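Local coordinates for protein (hdlp (histone deacetylase-like protein)) (Aquifex aeolicus, PDB 1C3P), which binds zinc and is a bacterial homologue of the histone deacetylases, probably acting as a metal-dependent deacetylase and possibly linked to acetoin breakdown, at residues N39-K44 and L308-L313; K214-N219 and E244-E249. All coordinates share one frame; numbering follows the deposited sequence.

Contact 1: residues N39-K44 and L308-L313; sequences NLIDEK and LIWCEL
Trp310 turns its indole out from the helix toward Leu40 because CG lies anti to the backbone N (chi1 180°), while Cys311, one residue on, has SG anti to the carbonyl carbon and presents it to the Leu40 side chain. The polar part of the contact is one hydrogen bond, from Trp310 NE1 to Leu40 O at 2.9 Å. The acceptor lies in the indole plane, at the ring edge. The N-H...O angle of 134° shows that the bond is clearly bent. Seen from the acceptor, the donor is tilted 20° from the carbonyl plane. A buried indole N-H is thus satisfied by a loop carbonyl, which ties the ring edge to the loop. Alongside, Leu40 CD1 packs on Cys311 SG at 3.6 Å. Ile41 crosses Trp310 at about a right angle, but the modelled approach of its CD1 is too short to support detail.

The indole also rests on Val4 and Leu6 of strand 4-8 and makes a cation-pi contact with Lys35. Asn39, with positive phi, ends helix 28-37 in a Schellman motif, and the chain then brings Leu40 against helix 299-314. In this arginase/deacetylase alpha/beta fold, helix 299-314 thus packs both over the parallel sheet and against the loop between helix 28-37 and edge strand 46-48.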
ATOM      1  N   ASN A  39      21.973   3.724  -8.737  1.00 26.21           N
ATOM      2  CA  ASN A  39      22.156   3.169 -10.079  1.00 28.53           C
ATOM      3  C   ASN A  39      21.461   1.825 -10.187  1.00 30.07           C
ATOM      4  O   ASN A  39      22.009   0.857 -10.737  1.00 25.47           O
ATOM      5  CB  ASN A  39      23.646   3.031 -10.416  1.00 33.95           C
ATOM      6  CG  ASN A  39      24.376   4.346 -10.308  1.00 29.46           C
ATOM      7  OD1 ASN A  39      23.940   5.344 -10.867  1.00 36.28           O
ATOM      8  ND2 ASN A  39      25.493   4.358  -9.583  1.00 40.03           N
ATOM      9  N   LEU A  40      20.244   1.766  -9.646  1.00 28.19           N
ATOM     10  CA  LEU A  40      19.466   0.531  -9.673  1.00 25.50           C
ATOM     11  C   LEU A  40      18.264   0.575 -10.617  1.00 26.99           C
ATOM     12  O   LEU A  40      17.392  -0.289 -10.564  1.00 25.41           O
ATOM     13  CB  LEU A  40      19.003   0.154  -8.263  1.00 32.14           C
ATOM     14  CG  LEU A  40      20.122  -0.255  -7.298  1.00 30.47           C
ATOM     15  CD1 LEU A  40      19.524  -0.638  -5.954  1.00 29.07           C
ATOM     16  CD2 LEU A  40      20.886  -1.430  -7.868  1.00 23.80           C
ATOM     17  N   ILE A  41      18.237   1.568 -11.498  1.00 28.33           N
ATOM     18  CA  ILE A  41      17.149   1.670 -12.452  1.00 25.08           C
ATOM     19  C   ILE A  41      17.572   2.367 -13.756  1.00 24.09           C
ATOM     20  O   ILE A  41      18.348   3.317 -13.740  1.00 28.92           O
ATOM     21  CB  ILE A  41      15.932   2.411 -11.826  1.00 25.01           C
ATOM     22  CG1 ILE A  41      14.758   2.359 -12.795  1.00 31.01           C
ATOM     23  CG2 ILE A  41      16.278   3.851 -11.512  1.00 22.74           C
ATOM     24  CD1 ILE A  41      14.345   0.975 -13.125  1.00 42.18           C
ATOM     25  N   ASP A  42      17.062   1.875 -14.884  1.00 28.95           N
ATOM     26  CA  ASP A  42      17.373   2.464 -16.188  1.00 32.52           C
ATOM     27  C   ASP A  42      16.105   3.067 -16.787  1.00 31.13           C
ATOM     28  O   ASP A  42      15.010   2.584 -16.525  1.00 26.71           O
ATOM     29  CB  ASP A  42      17.928   1.402 -17.136  1.00 34.24           C
ATOM     30  CG  ASP A  42      19.158   0.716 -16.581  1.00 51.23           C
ATOM     31  OD1 ASP A  42      20.101   1.436 -16.190  1.00 50.19           O
ATOM     32  OD2 ASP A  42      19.183  -0.537 -16.540  1.00 53.00           O
ATOM     33  N   GLU A  43      16.263   4.102 -17.609  1.00 29.99           N
ATOM     34  CA  GLU A  43      15.130   4.783 -18.240  1.00 31.34           C
ATOM     35  C   GLU A  43      14.087   3.902 -18.894  1.00 38.04           C
ATOM     36  O   GLU A  43      12.886   4.158 -18.778  1.00 36.83           O
ATOM     37  CB  GLU A  43      15.603   5.772 -19.309  1.00 36.12           C
ATOM     38  CG  GLU A  43      16.276   7.021 -18.787  1.00 52.72           C
ATOM     39  CD  GLU A  43      16.521   8.024 -19.901  1.00 60.39           C
ATOM     40  OE1 GLU A  43      15.535   8.431 -20.553  1.00 70.32           O
ATOM     41  OE2 GLU A  43      17.687   8.404 -20.131  1.00 60.38           O
ATOM     42  N   LYS A  44      14.529   2.874 -19.597  1.00 28.26           N
ATOM     43  CA  LYS A  44      13.585   2.019 -20.289  1.00 32.71           C
ATOM     44  C   LYS A  44      12.750   1.100 -19.398  1.00 26.75           C
ATOM     45  O   LYS A  44      11.870   0.395 -19.881  1.00 27.37           O
ATOM     46  CB  LYS A  44      14.330   1.257 -21.384  1.00 44.28           C
ATOM     47  CG  LYS A  44      14.908   2.261 -22.398  1.00 59.37           C
ATOM     48  CD  LYS A  44      15.690   1.649 -23.543  1.00 68.87           C
ATOM     49  CE  LYS A  44      16.182   2.749 -24.482  1.00 67.21           C
ATOM     50  NZ  LYS A  44      16.978   2.218 -25.619  1.00 74.00           N
ATOM     51  N   LEU A 308      14.467  -2.926  -2.058  1.00 19.97           N
ATOM     52  CA  LEU A 308      14.610  -4.384  -2.026  1.00 22.54           C
ATOM     53  C   LEU A 308      13.587  -5.025  -2.972  1.00 22.98           C
ATOM     54  O   LEU A 308      13.888  -5.985  -3.699  1.00 22.27           O
ATOM     55  CB  LEU A 308      14.413  -4.933  -0.604  1.00 21.13           C
ATOM     56  CG  LEU A 308      15.469  -4.557   0.440  1.00 22.82           C
ATOM     57  CD1 LEU A 308      15.191  -5.277   1.778  1.00 25.01           C
ATOM     58  CD2 LEU A 308      16.849  -4.954  -0.104  1.00 29.09           C
ATOM     59  N   ILE A 309      12.367  -4.497  -2.963  1.00 22.54           N
ATOM     60  CA  ILE A 309      11.330  -5.027  -3.836  1.00 17.09           C
ATOM     61  C   ILE A 309      11.721  -4.823  -5.296  1.00 20.84           C
ATOM     62  O   ILE A 309      11.566  -5.726  -6.119  1.00 25.20           O
ATOM     63  CB  ILE A 309       9.976  -4.319  -3.622  1.00 18.12           C
ATOM     64  CG1 ILE A 309       9.470  -4.556  -2.199  1.00 18.26           C
ATOM     65  CG2 ILE A 309       8.972  -4.825  -4.645  1.00 24.16           C
ATOM     66  CD1 ILE A 309       9.213  -6.015  -1.882  1.00 26.57           C
ATOM     67  N   TRP A 310      12.225  -3.637  -5.626  1.00 16.86           N
ATOM     68  CA  TRP A 310      12.592  -3.382  -7.022  1.00 17.86           C
ATOM     69  C   TRP A 310      13.729  -4.312  -7.465  1.00 20.86           C
ATOM     70  O   TRP A 310      13.697  -4.864  -8.571  1.00 21.38           O
ATOM     71  CB  TRP A 310      12.979  -1.919  -7.217  1.00 14.83           C
ATOM     72  CG  TRP A 310      13.368  -1.616  -8.619  1.00 16.63           C
ATOM     73  CD1 TRP A 310      14.601  -1.224  -9.055  1.00 19.82           C
ATOM     74  CD2 TRP A 310      12.559  -1.791  -9.799  1.00 18.62           C
ATOM     75  NE1 TRP A 310      14.614  -1.150 -10.428  1.00 25.84           N
ATOM     76  CE2 TRP A 310      13.376  -1.492 -10.910  1.00 25.60           C
ATOM     77  CE3 TRP A 310      11.228  -2.171 -10.023  1.00 24.06           C
ATOM     78  CZ2 TRP A 310      12.905  -1.562 -12.227  1.00 26.14           C
ATOM     79  CZ3 TRP A 310      10.759  -2.243 -11.327  1.00 24.89           C
ATOM     80  CH2 TRP A 310      11.597  -1.939 -12.415  1.00 24.96           C
ATOM     81  N   CYS A 311      14.721  -4.497  -6.597  1.00 24.22           N
ATOM     82  CA  CYS A 311      15.832  -5.389  -6.910  1.00 27.66           C
ATOM     83  C   CYS A 311      15.343  -6.820  -7.148  1.00 22.95           C
ATOM     84  O   CYS A 311      15.795  -7.466  -8.087  1.00 25.47           O
ATOM     85  CB  CYS A 311      16.900  -5.353  -5.798  1.00 25.37           C
ATOM     86  SG  CYS A 311      17.906  -3.829  -5.730  1.00 27.22           S
ATOM     87  N   GLU A 312      14.415  -7.313  -6.319  1.00 17.03           N
ATOM     88  CA  GLU A 312      13.864  -8.672  -6.499  1.00 22.44           C
ATOM     89  C   GLU A 312      13.178  -8.810  -7.860  1.00 27.47           C
ATOM     90  O   GLU A 312      13.424  -9.755  -8.612  1.00 22.33           O
ATOM     91  CB  GLU A 312      12.787  -8.992  -5.455  1.00 20.81           C
ATOM     92  CG  GLU A 312      13.025 -10.190  -4.560  1.00 43.65           C
ATOM     93  CD  GLU A 312      13.431 -11.456  -5.290  1.00 29.63           C
ATOM     94  OE1 GLU A 312      12.712 -11.925  -6.201  1.00 38.85           O
ATOM     95  OE2 GLU A 312      14.494 -11.992  -4.930  1.00 53.22           O
ATOM     96  N   LEU A 313      12.282  -7.875  -8.162  1.00 23.82           N
ATOM     97  CA  LEU A 313      11.538  -7.911  -9.423  1.00 20.72           C
ATOM     98  C   LEU A 313      12.431  -7.744 -10.646  1.00 18.21           C
ATOM     99  O   LEU A 313      12.275  -8.469 -11.630  1.00 21.48           O
ATOM    100  CB  LEU A 313      10.475  -6.810  -9.455  1.00 27.82           C
ATOM    101  CG  LEU A 313       9.292  -6.897  -8.490  1.00 33.55           C
ATOM    102  CD1 LEU A 313       8.444  -5.646  -8.642  1.00 24.03           C
ATOM    103  CD2 LEU A 313       8.475  -8.137  -8.790  1.00 28.20           C
TER

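Contact 2: residues K214-N219 and E244-E249; sequences KGYNLN and EVFEPE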
ATOM      1  N   LYS A 214     -20.072 -13.560   1.780  1.00 28.54           N
ATOM      2  CA  LYS A 214     -19.741 -14.033   3.124  1.00 31.11           C
ATOM      3  C   LYS A 214     -18.741 -15.170   2.930  1.00 26.90           C
ATOM      4  O   LYS A 214     -19.026 -16.143   2.243  1.00 33.33           O
ATOM      5  CB  LYS A 214     -21.020 -14.507   3.833  1.00 31.03           C
ATOM      6  CG  LYS A 214     -20.922 -14.725   5.323  1.00 38.15           C
ATOM      7  CD  LYS A 214     -22.329 -14.942   5.878  1.00 40.49           C
ATOM      8  CE  LYS A 214     -22.354 -14.986   7.390  1.00 48.02           C
ATOM      9  NZ  LYS A 214     -23.743 -15.090   7.920  1.00 44.99           N
ATOM     10  N   GLY A 215     -17.560 -15.032   3.526  1.00 24.38           N
ATOM     11  CA  GLY A 215     -16.521 -16.036   3.376  1.00 26.03           C
ATOM     12  C   GLY A 215     -15.429 -15.586   2.407  1.00 27.03           C
ATOM     13  O   GLY A 215     -14.434 -16.284   2.195  1.00 23.34           O
ATOM     14  N   TYR A 216     -15.603 -14.408   1.818  1.00 22.79           N
ATOM     15  CA  TYR A 216     -14.618 -13.907   0.863  1.00 25.51           C
ATOM     16  C   TYR A 216     -13.877 -12.646   1.308  1.00 22.57           C
ATOM     17  O   TYR A 216     -13.389 -11.875   0.486  1.00 19.70           O
ATOM     18  CB  TYR A 216     -15.273 -13.688  -0.511  1.00 20.54           C
ATOM     19  CG  TYR A 216     -15.743 -14.974  -1.159  1.00 26.47           C
ATOM     20  CD1 TYR A 216     -16.840 -15.674  -0.654  1.00 28.96           C
ATOM     21  CD2 TYR A 216     -15.052 -15.522  -2.244  1.00 24.21           C
ATOM     22  CE1 TYR A 216     -17.235 -16.892  -1.206  1.00 33.08           C
ATOM     23  CE2 TYR A 216     -15.439 -16.743  -2.806  1.00 34.45           C
ATOM     24  CZ  TYR A 216     -16.529 -17.421  -2.277  1.00 40.53           C
ATOM     25  OH  TYR A 216     -16.893 -18.641  -2.797  1.00 45.67           O
ATOM     26  N   ASN A 217     -13.818 -12.437   2.614  1.00 22.88           N
ATOM     27  CA  ASN A 217     -13.085 -11.319   3.183  1.00 22.60           C
ATOM     28  C   ASN A 217     -12.402 -11.939   4.390  1.00 17.65           C
ATOM     29  O   ASN A 217     -13.039 -12.639   5.163  1.00 17.63           O
ATOM     30  CB  ASN A 217     -14.016 -10.189   3.622  1.00 16.61           C
ATOM     31  CG  ASN A 217     -13.250  -8.990   4.162  1.00 17.16           C
ATOM     32  OD1 ASN A 217     -13.096  -8.810   5.380  1.00 20.23           O
ATOM     33  ND2 ASN A 217     -12.746  -8.171   3.255  1.00 12.18           N
ATOM     34  N   LEU A 218     -11.108 -11.700   4.550  1.00 21.68           N
ATOM     35  CA  LEU A 218     -10.403 -12.299   5.673  1.00 21.20           C
ATOM     36  C   LEU A 218      -9.463 -11.279   6.268  1.00 19.46           C
ATOM     37  O   LEU A 218      -8.516 -10.850   5.602  1.00 16.70           O
ATOM     38  CB  LEU A 218      -9.587 -13.516   5.206  1.00 17.73           C
ATOM     39  CG  LEU A 218      -9.191 -14.550   6.274  1.00 32.30           C
ATOM     40  CD1 LEU A 218      -8.080 -15.439   5.740  1.00 24.51           C
ATOM     41  CD2 LEU A 218      -8.729 -13.883   7.526  1.00 40.08           C
ATOM     42  N   ASN A 219      -9.735 -10.883   7.507  1.00 15.43           N
ATOM     43  CA  ASN A 219      -8.881  -9.938   8.219  1.00 14.05           C
ATOM     44  C   ASN A 219      -8.047 -10.705   9.231  1.00 21.98           C
ATOM     45  O   ASN A 219      -8.570 -11.546   9.955  1.00 18.65           O
ATOM     46  CB  ASN A 219      -9.702  -8.885   8.993  1.00 15.92           C
ATOM     47  CG  ASN A 219     -10.447  -7.931   8.086  1.00 22.73           C
ATOM     48  OD1 ASN A 219      -9.943  -7.551   7.026  1.00 17.90           O
ATOM     49  ND2 ASN A 219     -11.636  -7.495   8.518  1.00 16.62           N
ATOM     50  N   GLU A 244      -7.163 -22.545  -0.075  1.00 28.12           N
ATOM     51  CA  GLU A 244      -8.091 -23.676   0.000  1.00 37.54           C
ATOM     52  C   GLU A 244      -9.526 -23.330  -0.385  1.00 38.17           C
ATOM     53  O   GLU A 244     -10.321 -24.217  -0.686  1.00 38.46           O
ATOM     54  CB  GLU A 244      -8.093 -24.291   1.403  1.00 35.34           C
ATOM     55  CG  GLU A 244      -6.720 -24.759   1.881  1.00 55.88           C
ATOM     56  CD  GLU A 244      -6.785 -25.549   3.181  1.00 57.89           C
ATOM     57  OE1 GLU A 244      -5.713 -25.862   3.749  1.00 60.60           O
ATOM     58  OE2 GLU A 244      -7.911 -25.871   3.625  1.00 57.73           O
ATOM     59  N   VAL A 245      -9.851 -22.046  -0.390  1.00 30.29           N
ATOM     60  CA  VAL A 245     -11.198 -21.600  -0.706  1.00 29.17           C
ATOM     61  C   VAL A 245     -11.324 -20.755  -1.973  1.00 34.90           C
ATOM     62  O   VAL A 245     -12.412 -20.628  -2.528  1.00 34.73           O
ATOM     63  CB  VAL A 245     -11.776 -20.775   0.468  1.00 46.68           C
ATOM     64  CG1 VAL A 245     -13.132 -20.192   0.097  1.00 53.09           C
ATOM     65  CG2 VAL A 245     -11.915 -21.659   1.691  1.00 54.19           C
ATOM     66  N   PHE A 246     -10.216 -20.202  -2.450  1.00 29.22           N
ATOM     67  CA  PHE A 246     -10.282 -19.323  -3.617  1.00 29.17           C
ATOM     68  C   PHE A 246      -9.133 -19.566  -4.594  1.00 23.38           C
ATOM     69  O   PHE A 246      -7.970 -19.569  -4.197  1.00 29.15           O
ATOM     70  CB  PHE A 246     -10.234 -17.872  -3.103  1.00 30.42           C
ATOM     71  CG  PHE A 246     -10.698 -16.837  -4.096  1.00 25.62           C
ATOM     72  CD1 PHE A 246     -12.045 -16.705  -4.407  1.00 28.89           C
ATOM     73  CD2 PHE A 246      -9.789 -15.955  -4.666  1.00 25.17           C
ATOM     74  CE1 PHE A 246     -12.487 -15.698  -5.272  1.00 23.43           C
ATOM     75  CE2 PHE A 246     -10.217 -14.943  -5.535  1.00 22.40           C
ATOM     76  CZ  PHE A 246     -11.561 -14.813  -5.837  1.00 19.88           C
ATOM     77  N   GLU A 247      -9.456 -19.785  -5.868  1.00 29.73           N
ATOM     78  CA  GLU A 247      -8.441 -19.985  -6.915  1.00 28.10           C
ATOM     79  C   GLU A 247      -8.488 -18.736  -7.799  1.00 28.90           C
ATOM     80  O   GLU A 247      -9.255 -18.666  -8.760  1.00 23.67           O
ATOM     81  CB  GLU A 247      -8.747 -21.227  -7.764  1.00 35.75           C
ATOM     82  CG  GLU A 247      -8.389 -22.575  -7.126  1.00 60.78           C
ATOM     83  CD  GLU A 247      -9.250 -22.944  -5.922  1.00 70.07           C
ATOM     84  OE1 GLU A 247      -9.248 -22.195  -4.923  1.00 79.95           O
ATOM     85  OE2 GLU A 247      -9.928 -23.996  -5.971  1.00 76.80           O
ATOM     86  N   PRO A 248      -7.625 -17.746  -7.512  1.00 25.02           N
ATOM     87  CA  PRO A 248      -7.583 -16.491  -8.265  1.00 28.06           C
ATOM     88  C   PRO A 248      -7.219 -16.615  -9.735  1.00 23.87           C
ATOM     89  O   PRO A 248      -6.400 -17.453 -10.099  1.00 24.05           O
ATOM     90  CB  PRO A 248      -6.522 -15.681  -7.511  1.00 28.11           C
ATOM     91  CG  PRO A 248      -6.524 -16.301  -6.121  1.00 34.57           C
ATOM     92  CD  PRO A 248      -6.548 -17.752  -6.508  1.00 27.23           C
ATOM     93  N   GLU A 249      -7.838 -15.775 -10.563  1.00 24.34           N
ATOM     94  CA  GLU A 249      -7.521 -15.720 -11.989  1.00 25.98           C
ATOM     95  C   GLU A 249      -6.408 -14.695 -12.048  1.00 26.04           C
ATOM     96  O   GLU A 249      -5.566 -14.696 -12.951  1.00 26.39           O
ATOM     97  CB  GLU A 249      -8.698 -15.198 -12.816  1.00 22.07           C
ATOM     98  CG  GLU A 249      -9.923 -16.101 -12.828  1.00 33.40           C
ATOM     99  CD  GLU A 249     -11.030 -15.550 -13.698  1.00 29.15           C
ATOM    100  OE1 GLU A 249     -11.430 -14.387 -13.483  1.00 27.62           O
ATOM    101  OE2 GLU A 249     -11.509 -16.277 -14.599  1.00 26.19           O
TER
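An apolar, oblique aromatic pair, Tyr216 with Phe246, joins the residue just before outermost strand 217-222 to the link that leaves helix 228-245 for strand 250-254. No hydrogen bond crosses between the segments. The ring planes stand at 83° with centroids 6.0 Å apart. The CD2-CE2 side of the tyrosine meets the CD1-CE1 side of the phenylalanine, closest at Tyr216 CE2 to Phe246 CD1, 3.8 Å. A second approach, Tyr216 CD2 to Phe246 CE1 at 4.0 Å, confirms that a whole ring bond is engaged on each partner. Phe246 CE1 lies in the tyrosine plane, at its edge. With its CG anti to the carbonyl carbon (chi1 -66°), Tyr216 swings its ring across to Phe246, although its CB does not point there.

Phe186 of strand 185-192 touches both rings, and Phe246 also rests on Leu163 of strand 162-166. A serine in place of Tyr216 would probably open a gap beside Phe246 and uncover part of this buried ring. The backbone of Tyr216 bonds to Val187, fixing the strand from which the ring extends. This is apolar packing within a beta-alpha-beta crossover of the arginase/deacetylase fold, at the starting ends of its parallel strands, opposite the ends that lead to the zinc ligands.

In the fold
From the N terminus, strand 4-8 and helix 28-37 lead to residues 39-44, and 263 residues separate these from their partner on helix 299-314; contact 1 therefore closes a loop holding most of the parallel sheet. Contact 2 falls wholly within that span. It closes a short loop of 24 residues, chiefly helix 228-245, and its segments neither cross nor touch those of contact 1: the centres are 32 Å apart and the nearest atoms about 16 Å. Contact 1 ties the approach to outermost strand 46-48 to a late helix, whereas contact 2 lies at the start of the other outermost strand, 217-222, so the two sit near opposite borders of one sheet.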